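Local coordinates for Oxidored_FMN domain-containing protein ([Pseudomonas] geniculata N1, PDB 6L6J) that probably oxidises the amine 6-hydroxypseudooxynicotine, using flavin mononucleotide and a [4Fe-4S] cluster as redox cofactors, at residues V13-P17 and V18-N22; S209-K212 and D213-D217; A92-H96 and G97-G101. One frame throughout, in Å; residues are numbered along the deposited sequence.

Interaction 1 of 3, residues V13-P17 and V18-N22; sequences VQIGP and VTTKN
A beta hairpin with a two-residue loop pairs Val13, Gln14 and Ile15 with Thr20, Thr19 and Val18. Its closing pair exchanges two backbone hydrogen bonds, from Ile15 N to Val18 O (2.9 Å) and from Val18 N to Ile15 O (3.1 Å). Val13 and Thr20 form the second hydrogen-bonded pair, with Thr20 N pointing almost straight at Val13 O (3.1 Å, 171° at the hydrogen), while Gln14 and Thr19 make the non-hydrogen-bonded pair between them. The reversal is a type II' turn. Gly16 takes its first inner position with a positive phi of 50°, a conformation that suits glycine, and Pro17 follows with a phi that its ring fixes near this value. The hairpin stands ahead of the first strand of the TIM barrel, and its face of Val13, Ile15, Val18 and Thr20 rests on the N-terminal ends of barrel strands: Ile15 touches Ala220 and Leu316, Val13 also reaches Leu316, and Val18 meets Ala220. Apolar branched residues fit this inward face. Thr20 takes part through its methyl: with OG1 anti to the backbone N (chi1 -179°), CG2 is left to approach Val13 CB at 3.8 Å, and Ile15 CD1 comes to 4.1 Å from the same methyl as the two side chains cross obliquely. The outward face is polar. There Gln14 and Thr19 lie side by side and point the same way, Gln14 CG packing alongside Thr19 OG1 at 3.6 Å, and both are exposed to solvent.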
# COMPACT_ATOMS: atom_id res chain seq x y z
N VAL A 13 -27.60 6.02 0.43
CA VAL A 13 -27.49 6.22 1.91
C VAL A 13 -27.45 7.72 2.20
O VAL A 13 -26.54 8.37 1.71
CB VAL A 13 -26.26 5.52 2.51
CG1 VAL A 13 -26.07 5.89 3.97
CG2 VAL A 13 -26.32 4.00 2.36
N GLN A 14 -28.41 8.20 2.99
CA GLN A 14 -28.46 9.60 3.48
C GLN A 14 -27.32 9.77 4.46
O GLN A 14 -27.28 9.00 5.41
CB GLN A 14 -29.81 9.92 4.12
CG GLN A 14 -30.84 10.38 3.09
CD GLN A 14 -32.18 10.62 3.73
OE1 GLN A 14 -32.29 11.39 4.69
NE2 GLN A 14 -33.20 9.96 3.20
N ILE A 15 -26.40 10.71 4.17
CA ILE A 15 -25.30 11.18 5.06
C ILE A 15 -25.57 12.64 5.32
O ILE A 15 -25.24 13.45 4.45
CB ILE A 15 -23.88 10.97 4.46
CG1 ILE A 15 -23.65 9.55 3.94
CG2 ILE A 15 -22.82 11.35 5.48
CD1 ILE A 15 -22.41 9.40 3.11
N GLY A 16 -26.19 12.95 6.46
CA GLY A 16 -26.63 14.31 6.80
C GLY A 16 -27.43 14.91 5.64
O GLY A 16 -28.30 14.24 5.09
N PRO A 17 -27.15 16.16 5.22
CA PRO A 17 -27.94 16.78 4.15
C PRO A 17 -27.61 16.32 2.72
O PRO A 17 -28.18 16.87 1.84
CB PRO A 17 -27.57 18.26 4.29
CG PRO A 17 -26.13 18.24 4.81
CD PRO A 17 -26.09 17.04 5.74
N VAL A 18 -26.68 15.38 2.53
CA VAL A 18 -26.36 14.83 1.17
C VAL A 18 -26.69 13.34 1.17
O VAL A 18 -27.08 12.81 2.23
CB VAL A 18 -24.89 15.07 0.76
CG1 VAL A 18 -24.57 16.55 0.61
CG2 VAL A 18 -23.89 14.41 1.69
N THR A 19 -26.53 12.70 0.01
CA THR A 19 -26.89 11.29 -0.25
C THR A 19 -25.86 10.69 -1.21
O THR A 19 -25.53 11.35 -2.20
CB THR A 19 -28.33 11.21 -0.81
OG1 THR A 19 -29.21 11.79 0.17
CG2 THR A 19 -28.78 9.80 -1.14
N THR A 20 -25.40 9.47 -0.94
CA THR A 20 -24.47 8.71 -1.82
C THR A 20 -25.29 7.73 -2.66
O THR A 20 -26.18 7.09 -2.10
CB THR A 20 -23.35 8.03 -1.02
OG1 THR A 20 -22.49 7.35 -1.94
CG2 THR A 20 -23.84 7.06 0.02
N LYS A 21 -24.98 7.57 -3.95
CA LYS A 21 -25.73 6.66 -4.86
C LYS A 21 -25.56 5.19 -4.47
O LYS A 21 -26.35 4.36 -4.99
CB LYS A 21 -25.32 6.88 -6.32
CG LYS A 21 -23.83 6.76 -6.62
CD LYS A 21 -23.54 6.71 -8.10
CE LYS A 21 -22.17 7.23 -8.47
NZ LYS A 21 -21.65 6.53 -9.67
N ASN A 22 -24.60 4.84 -3.60
CA ASN A 22 -24.31 3.43 -3.23
C ASN A 22 -23.48 3.35 -1.95
O ASN A 22 -23.19 4.42 -1.35
CB ASN A 22 -23.65 2.67 -4.39
CG ASN A 22 -22.31 3.24 -4.80
OD1 ASN A 22 -21.50 3.57 -3.96
ND2 ASN A 22 -22.07 3.35 -6.10

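Interaction 2 of 3, residues S209-K212 and D213-D217; sequences SDVK and DAVGD
The carboxylate of Asp213 turns one flat face to the carbonyl oxygen of Ser209, which sits over CG at 2.9 Å, and Ser209 OG stands off the same face, 3.5 Å from OD2. Ser209 O has no proton to offer the carboxylate; its hydrogen bond comes instead from Asp213 N (3.0 Å). CG of Asp213 lies beside its own backbone N (chi1 -52°), which folds the acid back over the preceding turn. This is the last part of helix 197-215 of the TIM barrel, where successive i to i+4 bonds run on through Ala214 N to Asp210 O (2.9 Å) and Val215 N to Val211 O (2.9 Å). The next, Gly216 N to Lys212 O, is weak, with 125° at the hydrogen. On the buried side, Val211 CG1 meets Val215 CG2 at 4.3 Å, and both valines pack on Ala156 of helix 142-162. Asp210 OD1 and Asp213 OD2 are 4.6 Å apart and probably repel mildly; the salt bridge from Arg149 to Asp210 would offset part of that charge, and acids this close to a helix C-terminus probably gain nothing from its dipole.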
# COMPACT_ATOMS: atom_id res chain seq x y z
N SER A 209 -18.46 20.65 16.68
CA SER A 209 -19.57 21.62 16.83
C SER A 209 -19.31 22.87 15.97
O SER A 209 -20.28 23.34 15.35
CB SER A 209 -19.76 21.99 18.29
OG SER A 209 -20.46 23.22 18.44
N ASP A 210 -18.07 23.40 15.94
CA ASP A 210 -17.75 24.64 15.17
C ASP A 210 -17.94 24.38 13.68
O ASP A 210 -18.49 25.24 13.00
CB ASP A 210 -16.35 25.17 15.46
CG ASP A 210 -16.27 25.76 16.85
OD1 ASP A 210 -17.33 25.78 17.53
OD2 ASP A 210 -15.16 26.15 17.25
N VAL A 211 -17.51 23.21 13.21
CA VAL A 211 -17.55 22.83 11.77
C VAL A 211 -19.01 22.56 11.39
O VAL A 211 -19.46 23.00 10.30
CB VAL A 211 -16.65 21.61 11.51
CG1 VAL A 211 -16.67 21.24 10.04
CG2 VAL A 211 -15.22 21.83 11.98
N LYS A 212 -19.76 21.89 12.26
CA LYS A 212 -21.20 21.62 12.05
C LYS A 212 -21.93 22.96 11.92
O LYS A 212 -22.70 23.11 10.96
CB LYS A 212 -21.76 20.72 13.15
CG LYS A 212 -22.62 19.58 12.63
CD LYS A 212 -23.18 18.70 13.73
CE LYS A 212 -24.65 18.40 13.55
NZ LYS A 212 -25.25 17.90 14.80
N ASP A 213 -21.66 23.92 12.80
CA ASP A 213 -22.33 25.25 12.75
C ASP A 213 -21.88 25.96 11.46
O ASP A 213 -22.70 26.61 10.83
CB ASP A 213 -22.06 26.09 14.00
CG ASP A 213 -22.38 25.36 15.31
OD1 ASP A 213 -23.24 24.40 15.28
OD2 ASP A 213 -21.75 25.71 16.35
N ALA A 214 -20.62 25.78 11.09
CA ALA A 214 -19.99 26.44 9.92
C ALA A 214 -20.66 25.98 8.61
O ALA A 214 -21.07 26.85 7.84
CB ALA A 214 -18.50 26.18 9.93
N VAL A 215 -20.74 24.67 8.35
CA VAL A 215 -21.03 24.13 6.98
C VAL A 215 -22.13 23.06 6.99
O VAL A 215 -22.33 22.45 5.92
CB VAL A 215 -19.76 23.56 6.33
CG1 VAL A 215 -18.59 24.51 6.44
CG2 VAL A 215 -19.38 22.19 6.88
N GLY A 216 -22.83 22.85 8.12
CA GLY A 216 -23.68 21.67 8.37
C GLY A 216 -25.00 21.68 7.61
O GLY A 216 -25.58 20.60 7.46
N ASP A 217 -25.49 22.86 7.18
CA ASP A 217 -26.78 23.02 6.46
C ASP A 217 -26.74 22.20 5.16
O ASP A 217 -27.72 21.49 4.90
CB ASP A 217 -27.15 24.50 6.22
CG ASP A 217 -26.00 25.43 5.84
OD1 ASP A 217 -24.82 24.98 5.80
OD2 ASP A 217 -26.29 26.63 5.58

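Interaction 3 of 3, residues A92-H96 and G97-G101; sequences AVKEH and GALAG
Val93 meets Ala98 and Ala100 through a single methyl, because a chi1 of 162° places CG1 nearly opposite the backbone N and swings it toward the following strand. CG1 then lies 3.8 Å from Ala98 CB and 3.8 Å from Ala100 CB. Lys94 uses its torsions differently: its chain leaves with CG beside the backbone N, runs on to CD, then bends at chi3 and chi4, so that NZ curls past Leu99 CD2 (4.4 Å) to form a salt bridge with OD1 of Asp165. Its CG also passes Ala100 CB at 4.3 Å. Between these side chains the backbone turns from helix 83-94 into strand 99-105, the return half of a beta-alpha-beta crossover in the TIM barrel. A type I turn from Lys94 to Gly97 makes the change, closed by Gly97 N bonding to Lys94 O (2.9 Å). The donor stands 68° out of the carbonyl plane, so the bond does not use a lone pair of Lys94 O. Gly97 has a positive phi of 77°, which suits a residue without a side chain. One step later the chain comes back close enough for Lys94 CA to make a CA-H...O contact with Ala98 O (3.4 Å). On the outer side of the turn, Glu95 CG lies over one face of the His96 ring. The alanines are small enough to let helix and strand approach closely, and Val93 also packs on Val56 of the neighbouring strand. Asp165 takes Lys94 NZ on one oxygen and Ala100 N on the other, so the lysine's charge is probably balanced where the backbone enters the barrel.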
# COMPACT_ATOMS: atom_id res chain seq x y z
N ALA A 92 -14.24 16.79 -11.07
CA ALA A 92 -13.85 15.49 -11.68
C ALA A 92 -14.49 14.33 -10.91
O ALA A 92 -14.65 13.23 -11.51
CB ALA A 92 -12.35 15.37 -11.71
N VAL A 93 -14.84 14.55 -9.65
CA VAL A 93 -15.50 13.53 -8.77
C VAL A 93 -17.02 13.64 -8.95
O VAL A 93 -17.64 12.62 -9.39
CB VAL A 93 -15.04 13.66 -7.30
CG1 VAL A 93 -15.95 12.98 -6.30
CG2 VAL A 93 -13.62 13.14 -7.14
N LYS A 94 -17.61 14.82 -8.72
CA LYS A 94 -19.09 15.03 -8.76
C LYS A 94 -19.64 14.76 -10.18
O LYS A 94 -20.83 14.49 -10.28
CB LYS A 94 -19.46 16.44 -8.27
CG LYS A 94 -19.26 16.67 -6.78
CD LYS A 94 -19.91 17.91 -6.22
CE LYS A 94 -21.43 17.84 -6.11
NZ LYS A 94 -21.92 16.67 -5.33
N GLU A 95 -18.78 14.81 -11.20
CA GLU A 95 -19.12 14.62 -12.63
C GLU A 95 -19.82 13.29 -12.84
O GLU A 95 -20.82 13.27 -13.52
CB GLU A 95 -17.88 14.68 -13.52
CG GLU A 95 -18.13 14.18 -14.93
CD GLU A 95 -17.37 14.85 -16.05
OE1 GLU A 95 -16.90 16.00 -15.85
OE2 GLU A 95 -17.25 14.23 -17.15
N HIS A 96 -19.30 12.19 -12.28
CA HIS A 96 -19.94 10.85 -12.40
C HIS A 96 -20.87 10.55 -11.22
O HIS A 96 -21.26 9.40 -11.04
CB HIS A 96 -18.88 9.77 -12.58
CG HIS A 96 -17.84 10.06 -13.61
ND1 HIS A 96 -17.99 9.70 -14.92
CD2 HIS A 96 -16.60 10.59 -13.51
CE1 HIS A 96 -16.91 10.02 -15.61
NE2 HIS A 96 -16.03 10.57 -14.76
N GLY A 97 -21.24 11.58 -10.45
CA GLY A 97 -22.28 11.50 -9.40
C GLY A 97 -21.80 10.84 -8.12
O GLY A 97 -22.67 10.45 -7.31
N ALA A 98 -20.49 10.66 -7.95
CA ALA A 98 -19.84 10.42 -6.65
C ALA A 98 -19.97 11.69 -5.80
O ALA A 98 -20.00 12.79 -6.38
CB ALA A 98 -18.38 10.06 -6.85
N LEU A 99 -20.04 11.54 -4.48
CA LEU A 99 -19.84 12.68 -3.54
C LEU A 99 -18.32 12.91 -3.41
O LEU A 99 -17.51 12.04 -3.81
CB LEU A 99 -20.44 12.38 -2.17
CG LEU A 99 -21.94 12.09 -2.11
CD1 LEU A 99 -22.42 12.20 -0.67
CD2 LEU A 99 -22.74 13.04 -3.00
N ALA A 100 -17.97 14.08 -2.89
CA ALA A 100 -16.61 14.61 -2.78
C ALA A 100 -16.42 15.02 -1.32
O ALA A 100 -17.13 15.95 -0.86
CB ALA A 100 -16.43 15.76 -3.74
N GLY A 101 -15.56 14.27 -0.61
CA GLY A 101 -15.24 14.49 0.81
C GLY A 101 -13.81 14.97 0.91
O GLY A 101 -13.07 14.83 -0.08

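Overall arrangement
All three contacts belong to the FMN-binding TIM-barrel part of the chain, but hold different elements. Interaction 1 is the hairpin at the N-terminal end of the barrel, interaction 3 joins a helix to its following strand, and interaction 2 lies within the last turns of an outer helix. The hairpin is the meeting point: Pro17 packs on Gly216 and Asp217, and Val18 on Leu99, while interactions 2 and 3 do not touch. Interaction 1 depends mainly on paired backbone bonds, interaction 2 on helix bonds beside surface acids, and interaction 3 on a buried valine-alanine cluster with just one backbone bond across it. Each combines a buried apolar side with exposed residues.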